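Side-chain contacts in phosphodiesterase (Trypanosoma brucei brucei, PDB 5H2Q), which belongs to the HD-type phosphodiesterase family and folds into a mostly helical domain that holds a zinc and a magnesium ion: residues Cys118-Ile123 with Met232-Leu237; Arg53-Ser58 with Asp95-Ile100; Glu176-Gly181 with Leu190-Met195; Tyr110-Glu115 with Ala312-Met317. All blocks are in the same frame, centred on the assembly; numbering follows the deposited sequence. Where two conformers were deposited one is given.

Contact 1 (Cys118-Ile123 with Met232-Leu237); sequences CFVLLI and MTMDVL
L121 and M234 mark the closest backbone approach (6.8 Å between their CA atoms) of helices 118-123 and 232-237, whose axes run in the same general direction, 31° apart and 10.8 Å from each other. L121 carries most of the contact from its side. The L121 and L237 side chains cross at about a right angle, with L121 CD1 3.7 Å from L237 CD1, while the other methyl, L121 CD2, rests 3.6 Å from M234 O. M234 reaches in from the side of its helix. The bend at its last torsion (chi3 73°) turns the methyl toward helix 118-123, and M234 CE then sits 3.8 Å from V120 CG1 and 4.0 Å from L121 CG, bridging neighbouring residues. Around this patch, I100 of helix 90-105 touches L121, and S194 and C198 of helix 185-200 touch M234. Both helices lead to the zinc site: H128 and D129 come just after helix 115-127, and D242 is the last residue of helix 227-242. No hydrogen bond crosses between the segments and every touching residue is buried, so the contact probably rests on dispersion and the exclusion of water, between one helix that ends in a zinc ligand and another that runs directly into two more.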
loop_
_atom_site.group_PDB
_atom_site.type_symbol
_atom_site.label_atom_id
_atom_site.label_comp_id
_atom_site.label_asym_id
_atom_site.label_seq_id
_atom_site.Cartn_x
_atom_site.Cartn_y
_atom_site.Cartn_z
ATOM N N CYS A 118 -12.974 2.506 7.099
ATOM C CA CYS A 118 -12.428 1.192 6.741
ATOM C C CYS A 118 -12.560 0.991 5.232
ATOM O O CYS A 118 -11.590 0.611 4.580
ATOM C CB CYS A 118 -13.128 0.094 7.512
ATOM S SG CYS A 118 -12.715 0.082 9.283
ATOM N N PHE A 119 -13.743 1.304 4.676
ATOM C CA PHE A 119 -13.980 1.215 3.230
ATOM C C PHE A 119 -12.997 2.143 2.505
ATOM O O PHE A 119 -12.323 1.712 1.573
ATOM C CB PHE A 119 -15.422 1.651 2.914
ATOM C CG PHE A 119 -15.729 1.616 1.437
ATOM C CD1 PHE A 119 -15.425 0.492 0.674
ATOM C CD2 PHE A 119 -16.314 2.712 0.805
ATOM C CE1 PHE A 119 -15.740 0.445 -0.698
ATOM C CE2 PHE A 119 -16.599 2.675 -0.573
ATOM C CZ PHE A 119 -16.304 1.542 -1.307
ATOM N N VAL A 120 -12.903 3.411 2.948
ATOM C CA VAL A 120 -11.985 4.371 2.345
ATOM C C VAL A 120 -10.550 3.842 2.356
ATOM O O VAL A 120 -9.857 3.941 1.345
ATOM C CB VAL A 120 -12.105 5.772 3.022
ATOM C CG1 VAL A 120 -10.974 6.712 2.576
ATOM C CG2 VAL A 120 -13.489 6.391 2.753
ATOM N N LEU A 121 -10.090 3.286 3.489
ATOM C CA LEU A 121 -8.709 2.768 3.577
ATOM C C LEU A 121 -8.422 1.655 2.560
ATOM O O LEU A 121 -7.377 1.651 1.899
ATOM C CB LEU A 121 -8.495 2.167 4.967
ATOM C CG LEU A 121 -7.648 2.858 5.994
ATOM C CD1 LEU A 121 -7.227 1.826 7.032
ATOM C CD2 LEU A 121 -6.373 3.476 5.394
ATOM N N LEU A 122 -9.367 0.710 2.414
ATOM C CA LEU A 122 -9.181 -0.412 1.484
ATOM C C LEU A 122 -9.142 0.072 0.044
ATOM O O LEU A 122 -8.300 -0.372 -0.742
ATOM C CB LEU A 122 -10.271 -1.456 1.711
ATOM C CG LEU A 122 -10.225 -2.106 3.108
ATOM C CD1 LEU A 122 -11.442 -2.962 3.335
ATOM C CD2 LEU A 122 -8.941 -2.937 3.301
ATOM N N ILE A 123 -9.993 1.064 -0.274
ATOM C CA ILE A 123 -9.988 1.700 -1.594
ATOM C C ILE A 123 -8.656 2.413 -1.802
ATOM O O ILE A 123 -8.028 2.260 -2.842
ATOM C CB ILE A 123 -11.180 2.681 -1.731
ATOM C CG1 ILE A 123 -12.552 1.916 -1.840
ATOM C CG2 ILE A 123 -10.938 3.660 -2.894
ATOM C CD1 ILE A 123 -12.636 0.831 -2.985
ATOM N N MET A 232 -5.148 10.156 11.733
ATOM C CA MET A 232 -3.811 9.690 12.064
ATOM C C MET A 232 -3.750 8.167 12.124
ATOM O O MET A 232 -2.767 7.600 11.678
ATOM C CB MET A 232 -3.267 10.372 13.337
ATOM C CG MET A 232 -2.849 11.832 13.113
ATOM S SD MET A 232 -1.645 12.201 11.813
ATOM C CE MET A 232 -0.454 10.915 12.088
ATOM N N THR A 233 -4.815 7.486 12.628
ATOM C CA THR A 233 -4.881 6.034 12.647
ATOM C C THR A 233 -4.909 5.533 11.178
ATOM O O THR A 233 -4.227 4.561 10.858
ATOM C CB THR A 233 -6.111 5.549 13.438
ATOM O OG1 THR A 233 -6.035 6.069 14.773
ATOM C CG2 THR A 233 -6.201 4.049 13.494
ATOM N N MET A 234 -5.708 6.187 10.318
ATOM C CA MET A 234 -5.777 5.816 8.891
ATOM C C MET A 234 -4.389 5.966 8.232
ATOM O O MET A 234 -3.948 5.055 7.540
ATOM C CB MET A 234 -6.780 6.710 8.152
ATOM C CG MET A 234 -8.236 6.472 8.577
ATOM S SD MET A 234 -9.398 7.439 7.615
ATOM C CE MET A 234 -9.336 6.526 6.036
ATOM N N ASP A 235 -3.687 7.089 8.491
ATOM C CA ASP A 235 -2.334 7.315 7.924
ATOM C C ASP A 235 -1.386 6.228 8.402
ATOM O O ASP A 235 -0.676 5.612 7.601
ATOM C CB ASP A 235 -1.795 8.683 8.382
ATOM C CG ASP A 235 -2.533 9.903 7.897
ATOM O OD1 ASP A 235 -3.327 9.783 6.920
ATOM O OD2 ASP A 235 -2.291 10.998 8.454
ATOM N N VAL A 236 -1.403 5.941 9.719
ATOM C CA VAL A 236 -0.572 4.896 10.317
ATOM C C VAL A 236 -0.892 3.503 9.760
ATOM O O VAL A 236 0.027 2.711 9.516
ATOM C CB VAL A 236 -0.667 4.986 11.861
ATOM C CG1 VAL A 236 -0.295 3.671 12.548
ATOM C CG2 VAL A 236 0.202 6.136 12.342
ATOM N N LEU A 237 -2.174 3.215 9.475
ATOM C CA LEU A 237 -2.497 1.921 8.899
ATOM C C LEU A 237 -2.070 1.815 7.426
ATOM O O LEU A 237 -1.638 0.755 6.999
ATOM C CB LEU A 237 -3.999 1.627 9.027
ATOM C CG LEU A 237 -4.438 1.103 10.356
ATOM C CD1 LEU A 237 -5.919 0.914 10.332
ATOM C CD2 LEU A 237 -3.761 -0.238 10.688
#

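Contact 2 (Arg53-Ser58 with Asp95-Ile100); sequences RLLLGS and DVCQTI
C97 points its side chain at helix 53-58 from helix 95-100, the two axes lying 11.2 Å apart at 31° and running in roughly the same direction. With the sulfur opposite the backbone nitrogen (chi1 -177°), SG faces two leucines of helix 53-58. L55 CD1 is 3.8 Å from C97 SG; L55 was modelled in two conformers, so this approach, taken from one of them, is less certain. L54 CD2 is a looser neighbour, 4.3 Å from the same sulfur. At Q98 the backbone itself is met: L54 CD2 comes within 3.8 Å of Q98 CA. The Q98 side chain starts off to the side, and L54 CD2 is 4.4 Å from Q98 CB. Farther out, the amide nitrogen NE2 of Q98 is hydrogen-bonded to V26 O and D28 O, so its polar end is occupied by the chain before helix 33-38. Nothing polar passes between the segments, and all four touching residues are buried. Helix 115-127 packs on C97 through A125 and L126, L71 of helix 68-80 lies against L55, and Y101, one turn on from C97, touches L54. The contact thus sets helix 43-58 against helix 90-105, which also bears the zinc ligand H92.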
loop_
_atom_site.group_PDB
_atom_site.type_symbol
_atom_site.label_atom_id
_atom_site.label_comp_id
_atom_site.label_asym_id
_atom_site.label_seq_id
_atom_site.Cartn_x
_atom_site.Cartn_y
_atom_site.Cartn_z
ATOM N N ARG A 53 -13.222 -9.694 -4.727
ATOM C CA ARG A 53 -13.890 -10.610 -3.812
ATOM C C ARG A 53 -13.661 -10.265 -2.358
ATOM O O ARG A 53 -14.573 -10.436 -1.547
ATOM C CB ARG A 53 -13.519 -12.066 -4.129
ATOM C CG ARG A 53 -13.963 -12.533 -5.502
ATOM C CD ARG A 53 -15.468 -12.391 -5.678
ATOM N NE ARG A 53 -15.912 -12.683 -7.041
ATOM C CZ ARG A 53 -17.184 -12.667 -7.432
ATOM N NH1 ARG A 53 -17.502 -12.962 -8.686
ATOM N NH2 ARG A 53 -18.148 -12.363 -6.571
ATOM N N LEU A 54 -12.470 -9.759 -2.015
ATOM C CA LEU A 54 -12.219 -9.343 -0.631
ATOM C C LEU A 54 -13.191 -8.225 -0.238
ATOM O O LEU A 54 -13.856 -8.306 0.794
ATOM C CB LEU A 54 -10.781 -8.845 -0.487
ATOM C CG LEU A 54 -10.353 -8.381 0.900
ATOM C CD1 LEU A 54 -10.269 -9.580 1.894
ATOM C CD2 LEU A 54 -9.040 -7.657 0.824
ATOM N N LEU A 55 -13.294 -7.206 -1.095
ATOM C CA LEU A 55 -14.150 -6.058 -0.819
ATOM C C LEU A 55 -15.644 -6.410 -0.899
ATOM O O LEU A 55 -16.388 -6.074 0.013
ATOM C CB LEU A 55 -13.757 -4.878 -1.711
ATOM C CG LEU A 55 -12.558 -4.011 -1.246
ATOM C CD1 LEU A 55 -11.354 -4.843 -0.777
ATOM C CD2 LEU A 55 -12.130 -3.042 -2.332
ATOM N N LEU A 56 -16.084 -7.132 -1.936
ATOM C CA LEU A 56 -17.526 -7.484 -1.972
ATOM C C LEU A 56 -17.882 -8.397 -0.788
ATOM O O LEU A 56 -18.971 -8.279 -0.217
ATOM C CB LEU A 56 -17.892 -8.214 -3.282
ATOM C CG LEU A 56 -18.166 -7.398 -4.515
ATOM C CD1 LEU A 56 -18.774 -8.292 -5.595
ATOM C CD2 LEU A 56 -19.091 -6.197 -4.246
ATOM N N GLY A 57 -16.937 -9.276 -0.414
ATOM C CA GLY A 57 -17.104 -10.238 0.664
ATOM C C GLY A 57 -17.340 -9.594 2.009
ATOM O O GLY A 57 -18.061 -10.153 2.835
ATOM N N SER A 58 -16.761 -8.394 2.212
ATOM C CA SER A 58 -16.843 -7.602 3.441
ATOM C C SER A 58 -18.214 -6.991 3.638
ATOM O O SER A 58 -18.616 -6.805 4.782
ATOM C CB SER A 58 -15.790 -6.497 3.460
ATOM O OG SER A 58 -16.037 -5.435 2.552
ATOM N N ASP A 95 -1.670 -6.489 -2.510
ATOM C CA ASP A 95 -1.094 -6.953 -1.262
ATOM C C ASP A 95 -1.362 -5.970 -0.129
ATOM O O ASP A 95 -1.765 -6.398 0.961
ATOM C CB ASP A 95 0.429 -7.164 -1.439
ATOM C CG ASP A 95 1.112 -7.504 -0.134
ATOM O OD1 ASP A 95 0.627 -8.420 0.568
ATOM O OD2 ASP A 95 2.125 -6.859 0.186
ATOM N N VAL A 96 -1.136 -4.667 -0.368
ATOM C CA VAL A 96 -1.355 -3.651 0.674
ATOM C C VAL A 96 -2.835 -3.625 1.104
ATOM O O VAL A 96 -3.136 -3.533 2.304
ATOM C CB VAL A 96 -0.797 -2.270 0.280
ATOM C CG1 VAL A 96 -1.268 -1.185 1.245
ATOM C CG2 VAL A 96 0.736 -2.309 0.204
ATOM N N CYS A 97 -3.737 -3.766 0.129
ATOM C CA CYS A 97 -5.182 -3.797 0.360
ATOM C C CYS A 97 -5.506 -4.985 1.263
ATOM O O CYS A 97 -6.122 -4.806 2.310
ATOM C CB CYS A 97 -5.927 -3.892 -0.966
ATOM S SG CYS A 97 -7.729 -3.862 -0.796
ATOM N N GLN A 98 -5.057 -6.201 0.859
ATOM C CA GLN A 98 -5.291 -7.443 1.617
ATOM C C GLN A 98 -4.697 -7.353 3.033
ATOM O O GLN A 98 -5.340 -7.764 4.013
ATOM C CB GLN A 98 -4.738 -8.641 0.842
ATOM C CG GLN A 98 -5.231 -9.985 1.408
ATOM C CD GLN A 98 -4.403 -10.506 2.580
ATOM O OE1 GLN A 98 -3.228 -10.164 2.759
ATOM N NE2 GLN A 98 -5.014 -11.335 3.424
ATOM N N THR A 99 -3.472 -6.830 3.139
ATOM C CA THR A 99 -2.793 -6.698 4.434
ATOM C C THR A 99 -3.542 -5.768 5.361
ATOM O O THR A 99 -3.810 -6.133 6.507
ATOM C CB THR A 99 -1.331 -6.253 4.240
ATOM O OG1 THR A 99 -0.710 -7.182 3.366
ATOM C CG2 THR A 99 -0.565 -6.232 5.555
ATOM N N ILE A 100 -3.934 -4.583 4.871
ATOM C CA ILE A 100 -4.683 -3.629 5.686
ATOM C C ILE A 100 -5.995 -4.294 6.144
ATOM O O ILE A 100 -6.375 -4.164 7.303
ATOM C CB ILE A 100 -4.891 -2.287 4.973
ATOM C CG1 ILE A 100 -3.524 -1.525 4.879
ATOM C CG2 ILE A 100 -5.912 -1.423 5.705
ATOM C CD1 ILE A 100 -3.597 -0.339 4.005
#

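Contact 3 (Glu176-Gly181 with Leu190-Met195); sequences ESDVFG and LAFRSM
F180 swings its ring toward helix 190-195 because CG is turned opposite the carbonyl carbon (chi1 -62°), and F192 uses the same first-torsion choice to bring its ring face up to the edge of F180. The methyl of A191 lies over the F180 face: A191 CB is 3.6 Å from the centroid of the F180 ring and only 6° off its normal, a nearly ideal CH-pi contact. V179 CG2 lies over the opposite face, toward the rim. The edge of F180 is directed at the face of F192 in a T-shaped pair, with the F180 and F192 centroids 5.4 Å apart and the planes at 74°; the nearest atoms are F180 CD2 and F192 CE2, 3.9 Å apart. Farther round the same edge, the bent chain of M195 brings its sulfur in, SD being 4.1 Å from F180 CE2, a Met-aromatic contact near the ring plane.

D178 helps shape the turn that presents F180. This residue starts a type I beta turn, closed by the G181 N to D178 O hydrogen bond of 2.9 Å, and its OD1, met from above the carboxylate plane, accepts from F180 N at 2.9 Å, making an Asx turn. D178 OD2 forms a salt bridge with R188, and I123 of helix 115-127 touches the F180 ring. One carboxylate thus serves the turn with one oxygen and ties it to helix 185-200 with the other, while the buried ring joins that helix probably through dispersion and weak aromatic electrostatics; the R188 charge probably helps keep D178 ionised.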
loop_
_atom_site.group_PDB
_atom_site.type_symbol
_atom_site.label_atom_id
_atom_site.label_comp_id
_atom_site.label_asym_id
_atom_site.label_seq_id
_atom_site.Cartn_x
_atom_site.Cartn_y
_atom_site.Cartn_z
ATOM N N GLU A 176 -18.729 5.930 -13.624
ATOM C CA GLU A 176 -18.755 4.473 -13.758
ATOM C C GLU A 176 -17.673 3.779 -12.947
ATOM O O GLU A 176 -17.726 2.560 -12.797
ATOM C CB GLU A 176 -18.732 4.041 -15.217
ATOM C CG GLU A 176 -20.125 4.106 -15.839
ATOM C CD GLU A 176 -20.195 3.721 -17.305
ATOM O OE1 GLU A 176 -19.132 3.610 -17.956
ATOM O OE2 GLU A 176 -21.325 3.516 -17.799
ATOM N N SER A 177 -16.733 4.548 -12.394
ATOM C CA SER A 177 -15.676 3.994 -11.531
ATOM C C SER A 177 -15.601 4.764 -10.216
ATOM O O SER A 177 -14.632 4.610 -9.455
ATOM C CB SER A 177 -14.331 3.978 -12.258
ATOM O OG SER A 177 -14.008 5.229 -12.842
ATOM N N ASP A 178 -16.629 5.583 -9.923
ATOM C CA ASP A 178 -16.599 6.356 -8.701
ATOM C C ASP A 178 -17.145 5.541 -7.554
ATOM O O ASP A 178 -18.356 5.544 -7.281
ATOM C CB ASP A 178 -17.299 7.717 -8.843
ATOM C CG ASP A 178 -17.184 8.603 -7.610
ATOM O OD1 ASP A 178 -16.488 8.191 -6.632
ATOM O OD2 ASP A 178 -17.732 9.729 -7.638
ATOM N N VAL A 179 -16.227 4.855 -6.849
ATOM C CA VAL A 179 -16.596 4.050 -5.688
ATOM C C VAL A 179 -17.139 4.883 -4.561
ATOM O O VAL A 179 -17.664 4.307 -3.623
ATOM C CB VAL A 179 -15.470 3.099 -5.186
ATOM C CG1 VAL A 179 -15.173 2.017 -6.233
ATOM C CG2 VAL A 179 -14.211 3.878 -4.774
ATOM N N PHE A 180 -16.989 6.229 -4.625
ATOM C CA PHE A 180 -17.517 7.135 -3.601
ATOM C C PHE A 180 -18.801 7.826 -4.117
ATOM O O PHE A 180 -19.337 8.728 -3.463
ATOM C CB PHE A 180 -16.475 8.168 -3.193
ATOM C CG PHE A 180 -15.213 7.584 -2.571
ATOM C CD1 PHE A 180 -15.274 6.444 -1.780
ATOM C CD2 PHE A 180 -13.971 8.148 -2.820
ATOM C CE1 PHE A 180 -14.123 5.912 -1.189
ATOM C CE2 PHE A 180 -12.809 7.613 -2.229
ATOM C CZ PHE A 180 -12.896 6.490 -1.430
ATOM N N GLY A 181 -19.265 7.380 -5.285
ATOM C CA GLY A 181 -20.436 7.914 -5.968
ATOM C C GLY A 181 -21.750 7.743 -5.227
ATOM O O GLY A 181 -22.680 8.499 -5.489
ATOM N N LEU A 190 -15.309 13.484 3.366
ATOM C CA LEU A 190 -14.416 12.680 4.220
ATOM C C LEU A 190 -13.702 11.643 3.351
ATOM O O LEU A 190 -12.504 11.441 3.525
ATOM C CB LEU A 190 -15.187 11.978 5.377
ATOM C CG LEU A 190 -14.328 11.060 6.306
ATOM C CD1 LEU A 190 -14.832 11.068 7.747
ATOM C CD2 LEU A 190 -14.253 9.625 5.781
ATOM N N ALA A 191 -14.430 10.959 2.450
ATOM C CA ALA A 191 -13.818 9.911 1.624
ATOM C C ALA A 191 -12.663 10.447 0.780
ATOM O O ALA A 191 -11.562 9.899 0.858
ATOM C CB ALA A 191 -14.859 9.227 0.760
ATOM N N PHE A 192 -12.875 11.556 0.043
ATOM C CA PHE A 192 -11.788 12.123 -0.763
ATOM C C PHE A 192 -10.671 12.669 0.089
ATOM O O PHE A 192 -9.494 12.433 -0.219
ATOM C CB PHE A 192 -12.324 13.213 -1.704
ATOM C CG PHE A 192 -12.975 12.606 -2.917
ATOM C CD1 PHE A 192 -12.234 12.340 -4.065
ATOM C CD2 PHE A 192 -14.334 12.303 -2.921
ATOM C CE1 PHE A 192 -12.826 11.736 -5.177
ATOM C CE2 PHE A 192 -14.936 11.719 -4.049
ATOM C CZ PHE A 192 -14.180 11.452 -5.172
ATOM N N ARG A 193 -11.025 13.405 1.166
ATOM C CA ARG A 193 -10.004 14.010 2.036
ATOM C C ARG A 193 -9.122 12.951 2.700
ATOM O O ARG A 193 -7.904 13.068 2.652
ATOM C CB ARG A 193 -10.624 14.947 3.085
ATOM C CG ARG A 193 -9.563 15.690 3.936
ATOM C CD ARG A 193 -10.085 16.532 5.095
ATOM N NE ARG A 193 -11.532 16.446 5.301
ATOM C CZ ARG A 193 -12.134 15.618 6.151
ATOM N NH1 ARG A 193 -11.422 14.764 6.878
ATOM N NH2 ARG A 193 -13.453 15.624 6.267
ATOM N N SER A 194 -9.751 11.924 3.318
ATOM C CA SER A 194 -9.037 10.832 3.979
ATOM C C SER A 194 -8.166 10.055 3.011
ATOM O O SER A 194 -7.032 9.745 3.369
ATOM C CB SER A 194 -10.013 9.892 4.688
ATOM O OG SER A 194 -10.548 10.559 5.818
ATOM N N MET A 195 -8.669 9.780 1.775
ATOM C CA MET A 195 -7.884 9.040 0.767
ATOM C C MET A 195 -6.601 9.818 0.425
ATOM O O MET A 195 -5.499 9.270 0.476
ATOM C CB MET A 195 -8.725 8.795 -0.504
ATOM C CG MET A 195 -7.907 8.265 -1.671
ATOM S SD MET A 195 -8.911 8.243 -3.167
ATOM C CE MET A 195 -8.840 10.008 -3.632
#

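Contact 4 (Tyr110-Glu115 with Ala312-Met317); sequences YEKLTE and ACLQGM
No aromatic ring takes part where K112 meets C313 and L314; the ring in these segments, Y110, has E111 CG over one face, 3.6 Å above its plane and toward the rim, and stays out of the contact. The meeting is one of a lysine chain with a thiol. K112 bends at its second torsion (chi2 -64°) and then runs out straight, which lays its last carbons beside the cysteine: CE of K112 is 3.7 Å from C313 SG. Nearer the backbone, K112 CG lies 4.2 Å from L314 CD2. The ammonium group does not bond to the other segment directly. Instead it is linked through a water, which accepts from K112 NZ at 2.8 Å and donates to C313 O at 2.7 Å. That carbonyl belongs to the first residue after helix 290-312 to depart from helical geometry. K112 O, for its part, is hydrogen-bonded to Y222 OH. T114 caps helix 115-127. Y214 of helix 207-217 touches C313 and L314, and V109 touches L314 and M317. The contact thus joins the loop 110-115, between helices 90-105 and 115-127, to the loop 312-317, between helices 290-312 and 318-334.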
loop_
_atom_site.group_PDB
_atom_site.type_symbol
_atom_site.label_atom_id
_atom_site.label_comp_id
_atom_site.label_asym_id
_atom_site.label_seq_id
_atom_site.Cartn_x
_atom_site.Cartn_y
_atom_site.Cartn_z
ATOM N N TYR A 110 -10.516 -2.187 13.258
ATOM C CA TYR A 110 -11.815 -1.659 12.822
ATOM C C TYR A 110 -12.524 -0.910 13.987
ATOM O O TYR A 110 -13.313 -0.012 13.718
ATOM C CB TYR A 110 -12.730 -2.779 12.269
ATOM C CG TYR A 110 -13.305 -3.683 13.333
ATOM C CD1 TYR A 110 -14.525 -3.387 13.945
ATOM C CD2 TYR A 110 -12.627 -4.824 13.745
ATOM C CE1 TYR A 110 -15.035 -4.194 14.968
ATOM C CE2 TYR A 110 -13.115 -5.621 14.780
ATOM C CZ TYR A 110 -14.326 -5.310 15.379
ATOM O OH TYR A 110 -14.814 -6.152 16.362
ATOM N N GLU A 111 -12.254 -1.302 15.261
ATOM C CA GLU A 111 -12.857 -0.610 16.415
ATOM C C GLU A 111 -12.397 0.844 16.549
ATOM O O GLU A 111 -13.101 1.652 17.167
ATOM C CB GLU A 111 -12.513 -1.340 17.720
ATOM C CG GLU A 111 -12.936 -2.803 17.723
ATOM C CD GLU A 111 -12.809 -3.453 19.082
ATOM O OE1 GLU A 111 -11.811 -3.157 19.780
ATOM O OE2 GLU A 111 -13.724 -4.217 19.474
ATOM N N LYS A 112 -11.211 1.165 15.974
ATOM C CA LYS A 112 -10.616 2.500 16.062
ATOM C C LYS A 112 -11.038 3.433 14.923
ATOM O O LYS A 112 -10.626 4.596 14.913
ATOM C CB LYS A 112 -9.078 2.395 16.058
ATOM C CG LYS A 112 -8.444 1.277 16.921
ATOM C CD LYS A 112 -8.710 1.451 18.410
ATOM C CE LYS A 112 -7.943 0.433 19.206
ATOM N NZ LYS A 112 -8.459 0.336 20.591
ATOM N N LEU A 113 -11.813 2.920 13.939
ATOM C CA LEU A 113 -12.234 3.683 12.771
ATOM C C LEU A 113 -13.689 3.450 12.487
ATOM O O LEU A 113 -14.205 2.394 12.824
ATOM C CB LEU A 113 -11.428 3.200 11.530
ATOM C CG LEU A 113 -9.912 3.485 11.524
ATOM C CD1 LEU A 113 -9.270 2.901 10.267
ATOM C CD2 LEU A 113 -9.633 5.009 11.648
ATOM N N THR A 114 -14.351 4.392 11.813
ATOM C CA THR A 114 -15.727 4.140 11.432
ATOM C C THR A 114 -15.697 3.160 10.254
ATOM O O THR A 114 -14.678 3.029 9.576
ATOM C CB THR A 114 -16.448 5.418 10.996
ATOM O OG1 THR A 114 -15.867 5.915 9.786
ATOM C CG2 THR A 114 -16.480 6.507 12.096
ATOM N N GLU A 115 -16.826 2.503 9.997
ATOM C CA GLU A 115 -17.016 1.594 8.874
ATOM C C GLU A 115 -16.701 2.285 7.538
ATOM O O GLU A 115 -16.027 1.688 6.684
ATOM C CB GLU A 115 -18.470 1.159 8.898
ATOM C CG GLU A 115 -18.689 -0.218 8.359
ATOM C CD GLU A 115 -20.046 -0.749 8.760
ATOM O OE1 GLU A 115 -21.042 0.010 8.694
ATOM O OE2 GLU A 115 -20.105 -1.945 9.096
ATOM N N ALA A 312 1.312 1.583 21.934
ATOM C CA ALA A 312 0.501 2.766 22.236
ATOM C C ALA A 312 -1.013 2.561 22.129
ATOM O O ALA A 312 -1.770 3.286 22.788
ATOM C CB ALA A 312 0.914 3.935 21.363
ATOM N N CYS A 313 -1.461 1.636 21.253
ATOM C CA CYS A 313 -2.892 1.508 20.987
ATOM C C CYS A 313 -3.304 0.226 20.284
ATOM O O CYS A 313 -4.368 -0.287 20.597
ATOM C CB CYS A 313 -3.357 2.736 20.200
ATOM S SG CYS A 313 -5.133 2.789 19.845
ATOM N N LEU A 314 -2.510 -0.273 19.319
ATOM C CA LEU A 314 -2.906 -1.409 18.469
ATOM C C LEU A 314 -2.478 -2.787 18.968
ATOM O O LEU A 314 -1.863 -3.556 18.228
ATOM C CB LEU A 314 -2.421 -1.158 17.017
ATOM C CG LEU A 314 -2.810 0.198 16.412
ATOM C CD1 LEU A 314 -2.364 0.303 14.959
ATOM C CD2 LEU A 314 -4.324 0.458 16.501
ATOM N N GLN A 315 -2.917 -3.149 20.200
ATOM C CA GLN A 315 -2.609 -4.420 20.851
ATOM C C GLN A 315 -2.934 -5.632 20.013
ATOM O O GLN A 315 -2.215 -6.622 20.095
ATOM C CB GLN A 315 -3.299 -4.529 22.246
ATOM C CG GLN A 315 -2.972 -3.393 23.219
ATOM C CD GLN A 315 -1.653 -3.593 23.928
ATOM O OE1 GLN A 315 -1.581 -4.195 25.008
ATOM N NE2 GLN A 315 -0.583 -3.059 23.357
ATOM N N GLY A 316 -3.998 -5.557 19.199
ATOM C CA GLY A 316 -4.397 -6.659 18.329
ATOM C C GLY A 316 -3.455 -6.959 17.180
ATOM O O GLY A 316 -3.548 -8.035 16.586
ATOM N N MET A 317 -2.524 -6.016 16.877
ATOM C CA MET A 317 -1.517 -6.160 15.813
ATOM C C MET A 317 -0.155 -6.656 16.359
ATOM O O MET A 317 0.846 -6.566 15.657
ATOM C CB MET A 317 -1.356 -4.847 15.026
ATOM C CG MET A 317 -2.381 -4.672 13.900
ATOM S SD MET A 317 -2.275 -3.023 13.203
ATOM C CE MET A 317 -0.664 -3.180 12.234
HETATM O O HOH W 1 -6.516 -1.114 21.968
#

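Overall arrangement
From the N terminus, contact 2 closes first, joining helix 43-58 to helix 90-105 before any other contact opens. The remaining three nest without crossing. Contact 4 opens at 110-115, contact 1 at 118-123, and contact 3 opens and closes within the loop of contact 1, between 176 and 195. Contact 1 then closes at 232-237 and contact 4 at 312-317. Contact 1 is the hub: it touches contact 2 through I100, contact 3 through I123 against F180, and contact 4 through L113, whereas the other three do not touch one another. Helix 115-127 is thereby tied to helices 227-242, 43-58, 90-105 and 185-200 and, through L113, to the loop that meets 312-317.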